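Local atomic coordinates of protein MJ1225 (PDB entry 3KH5), a protein that binds AMP and ADP through its CBS domains and is probably an archaeal counterpart of the gamma subunit of AMP-activated protein kinase. Residues V3-I14 with L97-T109. Residues are numbered along the deposited sequence; the frame is centred on the assembly and turned at random. Where two conformers were deposited one is given.
Sequences VRVMKIAQNKKI and LKENADIDEAIET. With ADP (adenosine-5'-diphosphate), chain B.
The carbonyl oxygen of Ala101 is gripped twice, by the backbone of Val5 (Val5 N to Ala101 O 2.9 Å) and by a water that also accepts from Met6 N. Two residues before Val5, Val3 O accepts a hydrogen bond from Ile103 N at 2.8 Å, so Arg4 and Asp102 form a single beta bridge just where helix 103-112 begins. Asp102 suits this N-cap position because its short carboxylate accepts from Glu105 N. Arg4 bends at chi2 (-124°) and chi3, which carries its guanidinium edge to the turn 98-101; there NE gives a 2.9 Å hydrogen bond to Asn100 O, reaching it from above the carbonyl plane. The branched Val5 spreads two methyls: CG2 beside the carbonyl and CB of Ala101, and CG1 at 3.6 Å from Ala106 CB, where alanine's small side chain admits it. Cutting Val5 back to alanine would remove both methyls and is likely to leave a gap against Ala101 and Ala106. Ile8 and Ile103 cross at about a right angle, their CD1 methyls a tight 3.5 Å apart. The segment then runs on to Gln10 and Ile14 at an ADP, consistent with paired CBS domains, where one repeat's N-terminal linker packs on its partner and reaches the nucleotide cleft.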
ATOM      1  N   VAL A   3     -25.000  -8.304   7.320  1.00 66.06           N
ATOM      2  CA  VAL A   3     -24.557  -8.062   5.913  1.00 66.05           C
ATOM      3  C   VAL A   3     -23.184  -8.711   5.702  1.00 66.03           C
ATOM      4  O   VAL A   3     -22.157  -8.093   5.998  1.00 66.02           O
ATOM      5  CB  VAL A   3     -24.484  -6.541   5.589  1.00 66.07           C
ATOM      6  CG1 VAL A   3     -24.276  -6.315   4.095  1.00 66.06           C
ATOM      7  CG2 VAL A   3     -25.741  -5.819   6.064  1.00 66.11           C
ATOM      8  N   ARG A   4     -23.166  -9.941   5.186  1.00 66.00           N
ATOM      9  CA  ARG A   4     -21.916 -10.709   5.110  1.00 66.05           C
ATOM     10  C   ARG A   4     -20.909 -10.116   4.135  1.00 65.85           C
ATOM     11  O   ARG A   4     -21.260  -9.766   3.004  1.00 65.74           O
ATOM     12  CB  ARG A   4     -22.173 -12.188   4.798  1.00 66.18           C
ATOM     13  CG  ARG A   4     -23.113 -12.845   5.784  1.00 67.22           C
ATOM     14  CD  ARG A   4     -22.505 -14.071   6.430  1.00 69.07           C
ATOM     15  NE  ARG A   4     -22.564 -13.933   7.885  1.00 70.68           N
ATOM     16  CZ  ARG A   4     -23.619 -14.230   8.640  1.00 71.64           C
ATOM     17  NH1 ARG A   4     -24.733 -14.714   8.097  1.00 72.02           N
ATOM     18  NH2 ARG A   4     -23.556 -14.051   9.954  1.00 71.99           N
ATOM     19  N   VAL A   5     -19.658  -9.999   4.590  1.00 65.85           N
ATOM     20  CA  VAL A   5     -18.569  -9.478   3.756  1.00 65.94           C
ATOM     21  C   VAL A   5     -18.411 -10.294   2.484  1.00 66.35           C
ATOM     22  O   VAL A   5     -18.071  -9.746   1.432  1.00 66.25           O
ATOM     23  CB  VAL A   5     -17.187  -9.404   4.486  1.00 65.84           C
ATOM     24  CG1 VAL A   5     -17.180  -8.305   5.518  1.00 65.73           C
ATOM     25  CG2 VAL A   5     -16.781 -10.749   5.097  1.00 65.70           C
ATOM     26  N   MET A   6     -18.662 -11.600   2.587  1.00 67.07           N
ATOM     27  CA  MET A   6     -18.622 -12.492   1.433  1.00 67.94           C
ATOM     28  C   MET A   6     -19.541 -12.026   0.303  1.00 68.71           C
ATOM     29  O   MET A   6     -19.277 -12.315  -0.868  1.00 68.76           O
ATOM     30  CB  MET A   6     -18.951 -13.935   1.833  1.00 67.83           C
ATOM     31  CG  MET A   6     -17.762 -14.720   2.380  1.00 67.78           C
ATOM     32  SD  MET A   6     -16.302 -14.689   1.313  1.00 67.75           S
ATOM     33  CE  MET A   6     -16.863 -15.726  -0.091  1.00 67.79           C
ATOM     34  N   LYS A   7     -20.607 -11.303   0.652  1.00 69.81           N
ATOM     35  CA  LYS A   7     -21.530 -10.741  -0.343  1.00 70.95           C
ATOM     36  C   LYS A   7     -20.890  -9.668  -1.229  1.00 71.68           C
ATOM     37  O   LYS A   7     -21.285  -9.497  -2.385  1.00 71.73           O
ATOM     38  CB  LYS A   7     -22.803 -10.193   0.315  1.00 70.96           C
ATOM     39  CG  LYS A   7     -23.929 -11.212   0.457  1.00 71.36           C
ATOM     40  CD  LYS A   7     -23.981 -11.830   1.844  1.00 71.85           C
ATOM     41  CE  LYS A   7     -24.853 -13.085   1.848  1.00 72.04           C
ATOM     42  NZ  LYS A   7     -25.301 -13.440   3.247  1.00 72.10           N
ATOM     43  N   ILE A   8     -19.912  -8.948  -0.681  1.00 72.66           N
ATOM     44  CA  ILE A   8     -19.148  -7.956  -1.439  1.00 73.63           C
ATOM     45  C   ILE A   8     -17.901  -8.582  -2.022  1.00 74.27           C
ATOM     46  O   ILE A   8     -17.440  -8.194  -3.105  1.00 74.38           O
ATOM     47  CB  ILE A   8     -18.666  -6.806  -0.546  1.00 73.60           C
ATOM     48  CG1 ILE A   8     -19.850  -6.080   0.098  1.00 73.61           C
ATOM     49  CG2 ILE A   8     -17.771  -5.832  -1.327  1.00 73.66           C
ATOM     50  CD1 ILE A   8     -19.469  -5.415   1.408  1.00 73.59           C
ATOM     51  N   ALA A   9     -17.357  -9.550  -1.282  1.00 75.00           N
ATOM     52  CA  ALA A   9     -16.041 -10.103  -1.575  1.00 75.57           C
ATOM     53  C   ALA A   9     -15.862 -10.374  -3.056  1.00 75.82           C
ATOM     54  O   ALA A   9     -16.645 -11.101  -3.677  1.00 75.93           O
ATOM     55  CB  ALA A   9     -15.789 -11.362  -0.757  1.00 75.62           C
ATOM     56  N   GLN A  10     -14.819  -9.759  -3.604  1.00 75.89           N
ATOM     57  CA  GLN A  10     -14.479  -9.865  -5.010  1.00 75.74           C
ATOM     58  C   GLN A  10     -14.410 -11.318  -5.422  1.00 75.25           C
ATOM     59  O   GLN A  10     -13.572 -12.094  -4.946  1.00 75.34           O
ATOM     60  CB  GLN A  10     -13.150  -9.173  -5.247  1.00 75.91           C
ATOM     61  CG  GLN A  10     -12.433  -8.922  -3.941  1.00 76.12           C
ATOM     62  CD  GLN A  10     -10.943  -8.832  -4.089  1.00 76.40           C
ATOM     63  OE1 GLN A  10     -10.265  -8.073  -3.347  1.00 76.34           O
ATOM     64  NE2 GLN A  10     -10.400  -9.613  -5.028  1.00 76.44           N
ATOM     65  N   ASN A  11     -15.313 -11.658  -6.334  1.00 74.26           N
ATOM     66  CA  ASN A  11     -15.609 -13.028  -6.710  1.00 72.98           C
ATOM     67  C   ASN A  11     -14.483 -13.651  -7.511  1.00 71.47           C
ATOM     68  O   ASN A  11     -14.551 -14.833  -7.885  1.00 71.47           O
ATOM     69  CB  ASN A  11     -16.857 -13.023  -7.577  1.00 73.35           C
ATOM     70  CG  ASN A  11     -16.621 -12.341  -8.906  1.00 73.82           C
ATOM     71  OD1 ASN A  11     -16.979 -11.178  -9.092  1.00 74.20           O
ATOM     72  ND2 ASN A  11     -15.993 -13.055  -9.837  1.00 74.18           N
ATOM     73  N   LYS A  12     -13.472 -12.838  -7.809  1.00 69.15           N
ATOM     74  CA  LYS A  12     -12.311 -13.306  -8.538  1.00 66.61           C
ATOM     75  C   LYS A  12     -11.503 -14.302  -7.711  1.00 64.32           C
ATOM     76  O   LYS A  12     -11.700 -14.442  -6.498  1.00 64.20           O
ATOM     77  CB  LYS A  12     -11.424 -12.122  -8.955  1.00 66.94           C
ATOM     78  CG  LYS A  12     -10.007 -12.565  -9.336  1.00 67.22           C
ATOM     79  CD  LYS A  12      -9.139 -11.529  -9.993  1.00 67.69           C
ATOM     80  CE  LYS A  12      -7.809 -12.200 -10.365  1.00 67.84           C
ATOM     81  NZ  LYS A  12      -6.941 -11.335 -11.201  1.00 68.00           N
ATOM     82  N   LYS A  13     -10.606 -15.006  -8.396  1.00 61.08           N
ATOM     83  CA  LYS A  13      -9.559 -15.781  -7.752  1.00 57.76           C
ATOM     84  C   LYS A  13      -8.559 -14.843  -7.082  1.00 54.85           C
ATOM     85  O   LYS A  13      -8.202 -13.795  -7.628  1.00 54.51           O
ATOM     86  CB  LYS A  13      -8.851 -16.689  -8.769  1.00 58.20           C
ATOM     87  CG  LYS A  13      -8.239 -15.983 -10.000  1.00 59.01           C
ATOM     88  CD  LYS A  13      -9.243 -15.796 -11.142  1.00 60.54           C
ATOM     89  CE  LYS A  13      -9.554 -17.110 -11.849  1.00 61.28           C
ATOM     90  NZ  LYS A  13     -10.783 -17.011 -12.694  1.00 61.67           N
ATOM     91  N   ILE A  14      -8.108 -15.214  -5.893  1.00 51.10           N
ATOM     92  CA  ILE A  14      -7.141 -14.382  -5.206  1.00 47.40           C
ATOM     93  C   ILE A  14      -5.743 -14.776  -5.650  1.00 45.06           C
ATOM     94  O   ILE A  14      -5.376 -15.953  -5.618  1.00 44.66           O
ATOM     95  CB  ILE A  14      -7.309 -14.439  -3.670  1.00 47.45           C
ATOM     96  CG1 ILE A  14      -8.734 -14.021  -3.272  1.00 47.09           C
ATOM     97  CG2 ILE A  14      -6.266 -13.567  -2.962  1.00 47.21           C
ATOM     98  CD1 ILE A  14      -9.249 -12.728  -3.944  1.00 46.79           C
ATOM     99  N   LEU A  97     -10.394 -12.304   8.285  1.00 39.20           N
ATOM    100  CA  LEU A  97     -11.819 -12.407   8.641  1.00 40.36           C
ATOM    101  C   LEU A  97     -12.383 -13.805   8.335  1.00 41.47           C
ATOM    102  O   LEU A  97     -11.982 -14.450   7.360  1.00 41.40           O
ATOM    103  CB  LEU A  97     -12.649 -11.328   7.930  1.00 40.15           C
ATOM    104  CG  LEU A  97     -12.287  -9.848   8.120  1.00 39.70           C
ATOM    105  CD1 LEU A  97     -12.889  -9.005   7.018  1.00 39.05           C
ATOM    106  CD2 LEU A  97     -12.677  -9.302   9.497  1.00 38.62           C
ATOM    107  N   LYS A  98     -13.302 -14.262   9.188  1.00 43.00           N
ATOM    108  CA  LYS A  98     -13.998 -15.545   9.014  1.00 44.68           C
ATOM    109  C   LYS A  98     -15.010 -15.422   7.883  1.00 45.71           C
ATOM    110  O   LYS A  98     -15.515 -14.325   7.635  1.00 45.68           O
ATOM    111  CB  LYS A  98     -14.703 -15.953  10.315  1.00 44.73           C
ATOM    112  CG  LYS A  98     -13.764 -16.254  11.484  1.00 45.63           C
ATOM    113  CD  LYS A  98     -12.978 -17.538  11.242  1.00 47.23           C
ATOM    114  CE  LYS A  98     -11.729 -17.601  12.107  1.00 48.10           C
ATOM    115  NZ  LYS A  98     -10.796 -18.687  11.635  1.00 48.61           N
ATOM    116  N   GLU A  99     -15.314 -16.525   7.194  1.00 47.25           N
ATOM    117  CA  GLU A  99     -16.221 -16.448   6.031  1.00 48.76           C
ATOM    118  C   GLU A  99     -17.654 -16.001   6.370  1.00 49.32           C
ATOM    119  O   GLU A  99     -18.428 -15.632   5.475  1.00 49.49           O
ATOM    120  CB  GLU A  99     -16.197 -17.718   5.145  1.00 48.97           C
ATOM    121  CG  GLU A  99     -16.354 -19.066   5.861  1.00 50.25           C
ATOM    122  CD  GLU A  99     -16.364 -20.260   4.896  1.00 51.74           C
ATOM    123  OE1 GLU A  99     -16.491 -20.055   3.665  1.00 52.27           O
ATOM    124  OE2 GLU A  99     -16.255 -21.410   5.375  1.00 52.28           O
ATOM    125  N   ASN A 100     -17.989 -16.014   7.661  1.00 49.89           N
ATOM    126  CA  ASN A 100     -19.283 -15.519   8.135  1.00 50.30           C
ATOM    127  C   ASN A 100     -19.241 -14.134   8.788  1.00 49.99           C
ATOM    128  O   ASN A 100     -20.195 -13.732   9.459  1.00 50.02           O
ATOM    129  CB  ASN A 100     -19.962 -16.536   9.070  1.00 50.68           C
ATOM    130  CG  ASN A 100     -19.203 -16.750  10.375  1.00 51.56           C
ATOM    131  OD1 ASN A 100     -18.082 -17.263  10.384  1.00 52.36           O
ATOM    132  ND2 ASN A 100     -19.824 -16.368  11.487  1.00 52.29           N
ATOM    133  N   ALA A 101     -18.140 -13.410   8.588  1.00 49.45           N
ATOM    134  CA  ALA A 101     -18.003 -12.043   9.093  1.00 48.87           C
ATOM    135  C   ALA A 101     -18.917 -11.091   8.329  1.00 48.55           C
ATOM    136  O   ALA A 101     -19.122 -11.259   7.123  1.00 48.50           O
ATOM    137  CB  ALA A 101     -16.559 -11.586   8.972  1.00 48.84           C
ATOM    138  N   ASP A 102     -19.462 -10.097   9.030  0.50 48.34           N
ATOM    139  CA  ASP A 102     -20.265  -9.066   8.379  0.50 48.14           C
ATOM    140  C   ASP A 102     -19.433  -7.815   8.129  0.50 48.00           C
ATOM    141  O   ASP A 102     -18.316  -7.685   8.638  0.50 47.99           O
ATOM    142  CB  ASP A 102     -21.518  -8.721   9.199  0.50 48.14           C
ATOM    143  CG  ASP A 102     -21.242  -7.701  10.288  0.50 48.17           C
ATOM    144  OD1 ASP A 102     -20.176  -7.796  10.937  0.50 47.94           O
ATOM    145  OD2 ASP A 102     -22.099  -6.815  10.501  0.50 48.40           O
ATOM    146  N   ILE A 103     -19.998  -6.906   7.339  1.00 47.87           N
ATOM    147  CA  ILE A 103     -19.366  -5.633   6.973  1.00 47.54           C
ATOM    148  C   ILE A 103     -18.902  -4.752   8.147  1.00 46.96           C
ATOM    149  O   ILE A 103     -17.852  -4.103   8.065  1.00 46.83           O
ATOM    150  CB  ILE A 103     -20.349  -4.830   6.082  1.00 47.69           C
ATOM    151  CG1 ILE A 103     -19.597  -3.974   5.057  1.00 48.00           C
ATOM    152  CG2 ILE A 103     -21.352  -4.016   6.933  1.00 47.75           C
ATOM    153  CD1 ILE A 103     -20.533  -3.314   3.982  1.00 48.45           C
ATOM    154  N   ASP A 104     -19.703  -4.728   9.217  1.00 46.24           N
ATOM    155  CA  ASP A 104     -19.402  -3.981  10.440  1.00 45.54           C
ATOM    156  C   ASP A 104     -18.066  -4.422  10.990  1.00 44.64           C
ATOM    157  O   ASP A 104     -17.218  -3.594  11.332  1.00 44.48           O
ATOM    158  CB  ASP A 104     -20.468  -4.233  11.512  1.00 45.89           C
ATOM    159  CG  ASP A 104     -21.640  -3.278  11.424  1.00 46.85           C
ATOM    160  OD1 ASP A 104     -21.937  -2.771  10.320  1.00 47.80           O
ATOM    161  OD2 ASP A 104     -22.278  -3.037  12.471  1.00 47.88           O
ATOM    162  N   GLU A 105     -17.888  -5.736  11.074  1.00 43.61           N
ATOM    163  CA  GLU A 105     -16.641  -6.289  11.554  1.00 42.79           C
ATOM    164  C   GLU A 105     -15.469  -5.859  10.666  1.00 41.87           C
ATOM    165  O   GLU A 105     -14.438  -5.426  11.180  1.00 41.74           O
ATOM    166  CB  GLU A 105     -16.721  -7.808  11.645  1.00 42.91           C
ATOM    167  CG  GLU A 105     -15.636  -8.404  12.519  1.00 44.34           C
ATOM    168  CD  GLU A 105     -15.518  -9.902  12.366  1.00 46.09           C
ATOM    169  OE1 GLU A 105     -16.355 -10.503  11.665  1.00 46.85           O
ATOM    170  OE2 GLU A 105     -14.584 -10.486  12.952  1.00 46.78           O
ATOM    171  N   ALA A 106     -15.632  -5.970   9.347  1.00 40.90           N
ATOM    172  CA  ALA A 106     -14.581  -5.583   8.402  1.00 40.17           C
ATOM    173  C   ALA A 106     -14.171  -4.130   8.610  1.00 39.72           C
ATOM    174  O   ALA A 106     -12.980  -3.817   8.682  1.00 39.64           O
ATOM    175  CB  ALA A 106     -15.034  -5.809   6.967  1.00 40.09           C
ATOM    176  N   ILE A 107     -15.170  -3.259   8.726  1.00 39.28           N
ATOM    177  CA  ILE A 107     -14.944  -1.836   8.957  1.00 38.95           C
ATOM    178  C   ILE A 107     -14.191  -1.575  10.263  1.00 38.93           C
ATOM    179  O   ILE A 107     -13.214  -0.821  10.272  1.00 38.66           O
ATOM    180  CB  ILE A 107     -16.264  -1.027   8.871  1.00 38.94           C
ATOM    181  CG1 ILE A 107     -16.732  -0.951   7.411  1.00 38.87           C
ATOM    182  CG2 ILE A 107     -16.080   0.383   9.431  1.00 38.85           C
ATOM    183  CD1 ILE A 107     -18.181  -0.516   7.225  1.00 38.85           C
ATOM    184  N   GLU A 108     -14.628  -2.203  11.354  1.00 38.98           N
ATOM    185  CA  GLU A 108     -13.938  -2.042  12.633  1.00 39.28           C
ATOM    186  C   GLU A 108     -12.493  -2.545  12.560  1.00 38.74           C
ATOM    187  O   GLU A 108     -11.597  -1.966  13.178  1.00 38.65           O
ATOM    188  CB  GLU A 108     -14.694  -2.747  13.759  1.00 39.66           C
ATOM    189  CG  GLU A 108     -14.199  -2.381  15.155  1.00 41.87           C
ATOM    190  CD  GLU A 108     -14.930  -3.122  16.260  1.00 44.51           C
ATOM    191  OE1 GLU A 108     -15.243  -2.487  17.289  1.00 45.44           O
ATOM    192  OE2 GLU A 108     -15.196  -4.334  16.105  1.00 45.45           O
ATOM    193  N   THR A 109     -12.281  -3.623  11.806  1.00 38.32           N
ATOM    194  CA  THR A 109     -10.951  -4.192  11.608  1.00 37.92           C
ATOM    195  C   THR A 109     -10.051  -3.196  10.880  1.00 37.30           C
ATOM    196  O   THR A 109      -8.939  -2.920  11.330  1.00 37.36           O
ATOM    197  CB  THR A 109     -11.022  -5.530  10.835  1.00 38.09           C
ATOM    198  OG1 THR A 109     -11.725  -6.497  11.624  1.00 38.48           O
ATOM    199  CG2 THR A 109      -9.631  -6.068  10.523  1.00 38.22           C
TER
HETATM  200  PB  ADP B 281      -3.984  -3.236  -2.313  1.00 83.89           P
HETATM  201  O1B ADP B 281      -3.645  -3.870  -3.609  1.00 84.21           O
HETATM  202  O2B ADP B 281      -3.459  -1.702  -2.242  1.00 84.09           O
HETATM  203  O3B ADP B 281      -3.280  -3.947  -1.064  1.00 84.15           O
HETATM  204  PA  ADP B 281      -6.454  -2.044  -2.703  1.00 80.80           P
HETATM  205  O1A ADP B 281      -5.866  -1.321  -3.876  1.00 81.06           O
HETATM  206  O2A ADP B 281      -8.079  -2.255  -2.606  1.00 80.96           O
HETATM  207  O3A ADP B 281      -5.562  -3.222  -1.999  1.00 82.53           O
HETATM  208  O5' ADP B 281      -6.669  -3.322  -3.725  1.00 78.64           O
HETATM  209  C5' ADP B 281      -6.754  -3.252  -5.185  1.00 74.75           C
HETATM  210  C4' ADP B 281      -8.033  -3.945  -5.747  1.00 71.65           C
HETATM  211  O4' ADP B 281      -7.807  -5.299  -6.255  1.00 69.44           O
HETATM  212  C3' ADP B 281      -9.066  -4.048  -4.622  1.00 70.50           C
HETATM  213  O3' ADP B 281     -10.355  -3.595  -5.085  1.00 70.79           O
HETATM  214  C2' ADP B 281      -9.110  -5.522  -4.228  1.00 68.86           C
HETATM  215  O2' ADP B 281     -10.481  -5.925  -4.246  1.00 68.90           O
HETATM  216  C1' ADP B 281      -8.327  -6.290  -5.309  1.00 66.97           C
HETATM  217  N9  ADP B 281      -7.156  -7.135  -4.840  1.00 63.11           N
HETATM  218  C8  ADP B 281      -6.182  -6.757  -4.005  1.00 61.60           C
HETATM  219  N7  ADP B 281      -5.318  -7.762  -3.836  1.00 60.07           N
HETATM  220  C5  ADP B 281      -5.735  -8.790  -4.570  1.00 59.32           C
HETATM  221  C6  ADP B 281      -5.255 -10.082  -4.794  1.00 58.01           C
HETATM  222  N6  ADP B 281      -4.143 -10.507  -4.199  1.00 56.86           N
HETATM  223  N1  ADP B 281      -5.938 -10.898  -5.621  1.00 57.88           N
HETATM  224  C2  ADP B 281      -7.052 -10.487  -6.217  1.00 58.58           C
HETATM  225  N3  ADP B 281      -7.531  -9.262  -6.024  1.00 59.51           N
HETATM  226  C4  ADP B 281      -6.902  -8.394  -5.208  1.00 60.67           C
HETATM  227  O   HOH W   1     -19.028 -13.186   5.157  1.00 55.07           O